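Local coordinates for protein peroxisomal acyl-CoA oxidase 1A (Solanum lycopersicum, PDB 2FON) that probably catalyses the FAD-dependent oxidation of acyl-CoA, the first step of fatty acid beta-oxidation in peroxisomes, at residues L389-A394 against V471-Y476; S510-V515 against L591-I596. All coordinates share one frame; numbering follows the deposited sequence.

Interaction 1 (L389-A394 against V471-Y476); sequences LPEAHA and VGTVSY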
ATOM      1  N   LEU B 389     -27.849 -19.262  10.205  1.00 70.91           N
ATOM      2  CA  LEU B 389     -27.252 -18.037  10.683  1.00 70.18           C
ATOM      3  C   LEU B 389     -25.732 -18.128  10.850  1.00 69.92           C
ATOM      4  O   LEU B 389     -25.035 -17.272  10.357  1.00 69.76           O
ATOM      5  CB  LEU B 389     -27.925 -17.657  11.999  1.00 70.47           C
ATOM      6  CG  LEU B 389     -28.411 -16.241  12.288  1.00 70.40           C
ATOM      7  CD1 LEU B 389     -29.454 -15.831  11.290  1.00 69.38           C
ATOM      8  CD2 LEU B 389     -29.005 -16.233  13.687  1.00 70.07           C
ATOM      9  N   PRO B 390     -25.207 -19.151  11.557  1.00 70.03           N
ATOM     10  CA  PRO B 390     -23.741 -19.282  11.597  1.00 70.10           C
ATOM     11  C   PRO B 390     -23.108 -19.160  10.231  1.00 70.51           C
ATOM     12  O   PRO B 390     -22.247 -18.288  10.003  1.00 70.66           O
ATOM     13  CB  PRO B 390     -23.547 -20.698  12.115  1.00 70.25           C
ATOM     14  CG  PRO B 390     -24.741 -20.893  13.030  1.00 69.41           C
ATOM     15  CD  PRO B 390     -25.872 -20.196  12.364  1.00 69.63           C
ATOM     16  N   GLU B 391     -23.547 -20.027   9.321  1.00 70.71           N
ATOM     17  CA  GLU B 391     -23.080 -20.004   7.941  1.00 70.83           C
ATOM     18  C   GLU B 391     -23.236 -18.631   7.333  1.00 70.28           C
ATOM     19  O   GLU B 391     -22.343 -18.191   6.687  1.00 70.43           O
ATOM     20  CB  GLU B 391     -23.801 -21.052   7.092  1.00 71.21           C
ATOM     21  CG  GLU B 391     -23.335 -21.137   5.621  1.00 75.02           C
ATOM     22  CD  GLU B 391     -24.323 -20.508   4.611  1.00 79.61           C
ATOM     23  OE1 GLU B 391     -25.569 -20.479   4.884  1.00 80.86           O
ATOM     24  OE2 GLU B 391     -23.842 -20.069   3.532  1.00 79.64           O
ATOM     25  N   ALA B 392     -24.360 -17.951   7.528  1.00 70.54           N
ATOM     26  CA  ALA B 392     -24.537 -16.610   6.965  1.00 70.33           C
ATOM     27  C   ALA B 392     -23.503 -15.660   7.543  1.00 71.08           C
ATOM     28  O   ALA B 392     -22.849 -14.928   6.771  1.00 70.98           O
ATOM     29  CB  ALA B 392     -25.915 -16.096   7.208  1.00 69.93           C
ATOM     30  N   HIS B 393     -23.325 -15.700   8.876  1.00 71.41           N
ATOM     31  CA  HIS B 393     -22.327 -14.874   9.557  1.00 72.15           C
ATOM     32  C   HIS B 393     -20.912 -15.130   9.022  1.00 71.32           C
ATOM     33  O   HIS B 393     -20.241 -14.203   8.565  1.00 71.51           O
ATOM     34  CB  HIS B 393     -22.362 -15.025  11.093  1.00 73.49           C
ATOM     35  CG  HIS B 393     -21.258 -14.274  11.795  1.00 79.30           C
ATOM     36  ND1 HIS B 393     -21.503 -13.288  12.734  1.00 84.24           N
ATOM     37  CD2 HIS B 393     -19.902 -14.349  11.675  1.00 82.45           C
ATOM     38  CE1 HIS B 393     -20.350 -12.784  13.154  1.00 85.18           C
ATOM     39  NE2 HIS B 393     -19.363 -13.415  12.532  1.00 84.65           N
ATOM     40  N   ALA B 394     -20.453 -16.371   9.076  1.00 70.23           N
ATOM     41  CA  ALA B 394     -19.120 -16.685   8.569  1.00 70.31           C
ATOM     42  C   ALA B 394     -18.903 -16.280   7.080  1.00 70.47           C
ATOM     43  O   ALA B 394     -17.878 -15.730   6.695  1.00 70.78           O
ATOM     44  CB  ALA B 394     -18.827 -18.155   8.762  1.00 70.09           C
ATOM     45  N   VAL B 471     -24.658 -26.968   5.223  1.00 67.57           N
ATOM     46  CA  VAL B 471     -25.393 -26.319   4.114  1.00 67.52           C
ATOM     47  C   VAL B 471     -24.826 -24.982   3.640  1.00 67.83           C
ATOM     48  O   VAL B 471     -23.723 -24.578   4.018  1.00 67.61           O
ATOM     49  CB  VAL B 471     -26.943 -26.181   4.365  1.00 67.62           C
ATOM     50  CG1 VAL B 471     -27.626 -27.556   4.443  1.00 66.75           C
ATOM     51  CG2 VAL B 471     -27.253 -25.321   5.613  1.00 68.07           C
ATOM     52  N   GLY B 472     -25.617 -24.306   2.799  1.00 68.41           N
ATOM     53  CA  GLY B 472     -25.176 -23.169   1.998  1.00 67.74           C
ATOM     54  C   GLY B 472     -23.762 -23.359   1.480  1.00 68.07           C
ATOM     55  O   GLY B 472     -23.407 -24.422   0.964  1.00 68.43           O
ATOM     56  N   THR B 473     -22.958 -22.316   1.678  1.00 68.02           N
ATOM     57  CA  THR B 473     -21.556 -22.228   1.282  1.00 67.62           C
ATOM     58  C   THR B 473     -20.584 -23.257   1.906  1.00 67.21           C
ATOM     59  O   THR B 473     -19.435 -23.348   1.472  1.00 67.47           O
ATOM     60  CB  THR B 473     -21.009 -20.791   1.559  1.00 67.36           C
ATOM     61  OG1 THR B 473     -20.979 -20.560   2.969  1.00 71.15           O
ATOM     62  CG2 THR B 473     -21.897 -19.746   0.946  1.00 65.43           C
ATOM     63  N   VAL B 474     -21.008 -24.021   2.914  1.00 66.81           N
ATOM     64  CA  VAL B 474     -20.174 -25.135   3.351  1.00 66.14           C
ATOM     65  C   VAL B 474     -20.797 -26.458   3.040  1.00 66.22           C
ATOM     66  O   VAL B 474     -20.469 -27.473   3.664  1.00 66.32           O
ATOM     67  CB  VAL B 474     -19.803 -25.101   4.846  1.00 66.22           C
ATOM     68  CG1 VAL B 474     -18.782 -24.014   5.117  1.00 65.70           C
ATOM     69  CG2 VAL B 474     -21.028 -24.945   5.684  1.00 65.95           C
ATOM     70  N   SER B 475     -21.688 -26.486   2.059  1.00 66.57           N
ATOM     71  CA  SER B 475     -22.260 -27.765   1.708  1.00 67.15           C
ATOM     72  C   SER B 475     -21.188 -28.697   1.079  1.00 66.86           C
ATOM     73  O   SER B 475     -21.272 -29.913   1.185  1.00 66.82           O
ATOM     74  CB  SER B 475     -23.488 -27.582   0.843  1.00 67.01           C
ATOM     75  OG  SER B 475     -23.192 -27.986  -0.473  1.00 70.17           O
ATOM     76  N   TYR B 476     -20.156 -28.131   0.467  1.00 67.29           N
ATOM     77  CA  TYR B 476     -19.042 -28.946   0.007  1.00 67.73           C
ATOM     78  C   TYR B 476     -18.396 -29.793   1.096  1.00 68.56           C
ATOM     79  O   TYR B 476     -17.996 -30.909   0.821  1.00 69.18           O
ATOM     80  CB  TYR B 476     -17.996 -28.130  -0.711  1.00 67.48           C
ATOM     81  CG  TYR B 476     -17.148 -27.210   0.168  1.00 68.79           C
ATOM     82  CD1 TYR B 476     -15.892 -27.616   0.614  1.00 69.00           C
ATOM     83  CD2 TYR B 476     -17.579 -25.930   0.504  1.00 66.47           C
ATOM     84  CE1 TYR B 476     -15.094 -26.789   1.367  1.00 69.31           C
ATOM     85  CE2 TYR B 476     -16.801 -25.104   1.272  1.00 69.19           C
ATOM     86  CZ  TYR B 476     -15.545 -25.531   1.702  1.00 69.42           C
ATOM     87  OH  TYR B 476     -14.741 -24.710   2.481  1.00 67.47           O
TER
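Glu-391 and Thr-473 carry the polar part of this contact. Two hydrogen bonds converge on one carboxylate oxygen, Glu-391 OE2. The first comes from the backbone: Thr-473 N donates to Glu-391 OE2 over 3.0 Å with an N-H...O angle of 164°. It arrives well above the carboxylate plane. The second comes from the hydroxyl: Thr-473 OG1 donates to Glu-391 OE2, also over 3.0 Å, and meets the anti lone pair of OE2, the one turned away from OE1. One residue thus grips the same oxygen twice, from two directions. This should fix the rotation of the carboxylate and hold the Thr-473 hydroxyl in place. The glutamate reaches across because its CG is trans to the backbone N (chi1 -178°), and the chain then bends at chi2.

The remaining contacts are plain packing. Glu-391 CG lies 3.8 Å from Val-471 O, and Val-474 CG2 is a looser neighbour of the same carbon. Gly-472 CA comes within 3.7 Å of Glu-391 OE2. Its phi is positive (38°), and a side chain there would point at the carboxylate. A glutamine in place of Glu-391 would probably leave Thr-473 N and OG1 facing a neutral amide, with the negative charge lost and at best a weaker acceptor for both donors.

The carboxylate meets the start of a short 3-10 turn, where Val-474 N bonds to Val-471 O and Ser-475 N to Gly-472 O. Glu-391 itself sits in the first turn of helix 389-417, in the C-alpha1 region. Phe-456 of helix 446-462 packs on Glu-391 and Ala-394. Thr-473 rests on Trp-369 of helix 347-380 and on Ile-549 of helix 535-558, so the loop 471-476 is wedged among these helices.

Interaction 2 (S510-V515 against L591-I596); sequences SARMSV and LGTGYI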
ATOM      1  N   SER B 510      -9.764 -26.367  -0.353  1.00 62.89           N
ATOM      2  CA  SER B 510     -10.294 -25.840   0.876  1.00 63.13           C
ATOM      3  C   SER B 510     -10.575 -26.973   1.870  1.00 62.52           C
ATOM      4  O   SER B 510     -10.116 -26.942   3.023  1.00 62.58           O
ATOM      5  CB  SER B 510     -11.524 -24.977   0.591  1.00 63.57           C
ATOM      6  OG  SER B 510     -12.143 -24.584   1.802  1.00 66.86           O
ATOM      7  N   ALA B 511     -11.285 -27.995   1.408  1.00 61.72           N
ATOM      8  CA  ALA B 511     -11.509 -29.185   2.232  1.00 60.69           C
ATOM      9  C   ALA B 511     -10.190 -29.661   2.769  1.00 60.03           C
ATOM     10  O   ALA B 511     -10.004 -29.769   3.971  1.00 59.91           O
ATOM     11  CB  ALA B 511     -12.188 -30.281   1.442  1.00 60.18           C
ATOM     12  N   ARG B 512      -9.247 -29.913   1.881  1.00 60.24           N
ATOM     13  CA  ARG B 512      -7.980 -30.420   2.344  1.00 60.67           C
ATOM     14  C   ARG B 512      -7.358 -29.479   3.364  1.00 60.99           C
ATOM     15  O   ARG B 512      -6.982 -29.919   4.426  1.00 61.32           O
ATOM     16  CB  ARG B 512      -7.061 -30.696   1.185  1.00 60.51           C
ATOM     17  CG  ARG B 512      -7.387 -31.958   0.492  1.00 60.99           C
ATOM     18  CD  ARG B 512      -7.259 -31.773  -0.988  1.00 63.93           C
ATOM     19  NE  ARG B 512      -7.708 -32.960  -1.702  1.00 65.87           N
ATOM     20  CZ  ARG B 512      -6.881 -33.834  -2.260  1.00 68.04           C
ATOM     21  NH1 ARG B 512      -5.562 -33.630  -2.196  1.00 67.20           N
ATOM     22  NH2 ARG B 512      -7.370 -34.898  -2.895  1.00 68.10           N
ATOM     23  N   MET B 513      -7.321 -28.182   3.090  1.00 61.19           N
ATOM     24  CA  MET B 513      -6.680 -27.270   4.038  1.00 62.96           C
ATOM     25  C   MET B 513      -7.359 -27.227   5.397  1.00 62.24           C
ATOM     26  O   MET B 513      -6.687 -27.315   6.441  1.00 61.74           O
ATOM     27  CB  MET B 513      -6.472 -25.879   3.464  1.00 61.96           C
ATOM     28  CG  MET B 513      -5.265 -25.810   2.579  1.00 61.94           C
ATOM     29  SD  MET B 513      -5.293 -24.276   1.652  1.00 68.05           S
ATOM     30  CE  MET B 513      -4.783 -23.062   2.900  1.00 68.30           C
ATOM     31  N   SER B 514      -8.691 -27.151   5.380  1.00 62.18           N
ATOM     32  CA  SER B 514      -9.455 -27.198   6.623  1.00 61.67           C
ATOM     33  C   SER B 514      -9.299 -28.512   7.370  1.00 61.23           C
ATOM     34  O   SER B 514      -9.145 -28.502   8.572  1.00 61.67           O
ATOM     35  CB  SER B 514     -10.909 -26.899   6.375  1.00 61.74           C
ATOM     36  OG  SER B 514     -11.056 -25.508   6.255  1.00 62.29           O
ATOM     37  N   VAL B 515      -9.296 -29.629   6.658  1.00 60.30           N
ATOM     38  CA  VAL B 515      -9.075 -30.915   7.294  1.00 59.84           C
ATOM     39  C   VAL B 515      -7.724 -30.932   7.990  1.00 59.34           C
ATOM     40  O   VAL B 515      -7.606 -31.308   9.148  1.00 58.91           O
ATOM     41  CB  VAL B 515      -9.207 -32.089   6.266  1.00 60.40           C
ATOM     42  CG1 VAL B 515      -8.516 -33.362   6.751  1.00 58.54           C
ATOM     43  CG2 VAL B 515     -10.696 -32.364   5.972  1.00 60.20           C
ATOM     44  N   LEU B 591      -0.944 -28.130  -5.047  1.00 65.36           N
ATOM     45  CA  LEU B 591       0.088 -29.175  -5.295  1.00 65.15           C
ATOM     46  C   LEU B 591       0.414 -29.975  -4.054  1.00 66.10           C
ATOM     47  O   LEU B 591       0.730 -31.158  -4.152  1.00 66.37           O
ATOM     48  CB  LEU B 591       1.375 -28.583  -5.843  1.00 64.21           C
ATOM     49  CG  LEU B 591       1.316 -27.903  -7.219  1.00 64.18           C
ATOM     50  CD1 LEU B 591       2.468 -26.869  -7.341  1.00 61.95           C
ATOM     51  CD2 LEU B 591       1.330 -28.911  -8.408  1.00 60.81           C
ATOM     52  N   GLY B 592       0.329 -29.314  -2.895  1.00 67.81           N
ATOM     53  CA  GLY B 592       0.515 -29.924  -1.568  1.00 69.37           C
ATOM     54  C   GLY B 592      -0.273 -31.218  -1.469  1.00 70.55           C
ATOM     55  O   GLY B 592       0.160 -32.275  -1.981  1.00 70.65           O
ATOM     56  N   THR B 593      -1.404 -31.135  -0.776  1.00 70.94           N
ATOM     57  CA  THR B 593      -2.491 -32.109  -0.829  1.00 71.17           C
ATOM     58  C   THR B 593      -2.430 -33.197  -1.926  1.00 71.66           C
ATOM     59  O   THR B 593      -2.848 -34.357  -1.712  1.00 72.44           O
ATOM     60  CB  THR B 593      -3.731 -31.360  -1.208  1.00 72.17           C
ATOM     61  OG1 THR B 593      -3.856 -31.448  -2.641  1.00 73.42           O
ATOM     62  CG2 THR B 593      -3.682 -29.861  -0.732  1.00 67.85           C
ATOM     63  N   GLY B 594      -1.988 -32.814  -3.128  1.00 71.16           N
ATOM     64  CA  GLY B 594      -1.869 -33.763  -4.244  1.00 69.61           C
ATOM     65  C   GLY B 594      -2.874 -33.499  -5.352  1.00 69.02           C
ATOM     66  O   GLY B 594      -2.752 -34.068  -6.438  1.00 68.29           O
ATOM     67  N   TYR B 595      -3.852 -32.619  -5.102  1.00 68.24           N
ATOM     68  CA  TYR B 595      -4.971 -32.475  -6.025  1.00 67.84           C
ATOM     69  C   TYR B 595      -4.594 -32.276  -7.507  1.00 67.65           C
ATOM     70  O   TYR B 595      -5.230 -32.866  -8.407  1.00 67.64           O
ATOM     71  CB  TYR B 595      -6.011 -31.457  -5.556  1.00 68.21           C
ATOM     72  CG  TYR B 595      -7.156 -31.394  -6.526  1.00 69.24           C
ATOM     73  CD1 TYR B 595      -8.177 -32.354  -6.511  1.00 67.62           C
ATOM     74  CD2 TYR B 595      -7.173 -30.419  -7.530  1.00 71.39           C
ATOM     75  CE1 TYR B 595      -9.201 -32.312  -7.448  1.00 68.75           C
ATOM     76  CE2 TYR B 595      -8.185 -30.374  -8.473  1.00 71.60           C
ATOM     77  CZ  TYR B 595      -9.203 -31.316  -8.435  1.00 70.27           C
ATOM     78  OH  TYR B 595     -10.200 -31.230  -9.398  1.00 69.14           O
ATOM     79  N   ILE B 596      -3.554 -31.482  -7.757  1.00 67.29           N
ATOM     80  CA  ILE B 596      -3.001 -31.303  -9.110  1.00 66.52           C
ATOM     81  C   ILE B 596      -1.511 -31.682  -9.152  1.00 66.35           C
ATOM     82  O   ILE B 596      -0.847 -31.675  -8.118  1.00 66.80           O
ATOM     83  CB  ILE B 596      -3.168 -29.835  -9.550  1.00 66.80           C
ATOM     84  CG1 ILE B 596      -2.384 -28.904  -8.643  1.00 64.54           C
ATOM     85  CG2 ILE B 596      -4.640 -29.393  -9.489  1.00 68.13           C
ATOM     86  CD1 ILE B 596      -2.388 -27.463  -9.116  1.00 63.03           C
TER
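An ST turn near the C-terminal end of helix 587-592 presents Thr-593 to Arg-512 of helix 499-521. Within the turn, Thr-593 OG1 accepts from Tyr-595 N over 2.7 Å at 166°. Arg-512 NH1 comes up to the same residue. It lies 2.8 Å from Thr-593 OG1 and makes a weak, bent hydrogen bond to Thr-593 O (2.9 Å, 115°). The two side chains cross at about a right angle, and the aliphatic part of the arginine shares in the packing: Arg-512 CD lies 3.6 Å from Thr-593 CB.

Both segments belong to the helical acyl-CoA oxidase C-terminal region, and the contact joins the middle of one helix to an ST turn near the end of another. The stronger hold on Arg-512 lies elsewhere, since its NE donates to the backbone O of Leu-483. That bond should help set the plane of the guanidinium.

Over one face of this plane sits Tyr-595 CB, 4.0 Å from Arg-512 NH1 and off toward the rim. The phenol ring does not stack on the guanidinium; Arg-512 NH2 lies near the plane of the ring, at its edge. A chi1 of -178° swings Tyr-595 CG to the side remote from its backbone N. The side chain starts toward 510-515, but its end leads off past the guanidinium, and its OH bonds to Glu-504 of helix 499-521.

How the interactions relate
From the N terminus, interaction 1 opens at the start of helix 389-417. It closes after 76 intervening residues, at the 3-10 turn after helix 446-462. Only then does interaction 2 open, on helix 499-521, and it closes near the end of helix 587-592 after 75 mostly helical residues. The two closures follow in series; they neither nest nor cross. The centres of interactions 1 and 2 are about 20 Å apart. Both lie on the same side of the chain's centre. A direct link joins them: Tyr-476 OH is 2.7 Å from Ser-510 OG, a probable hydrogen bond. The loop 471-476 therefore touches both the C-alpha1 region, at 389-394, and the C-terminal helices, at 510-515 among others.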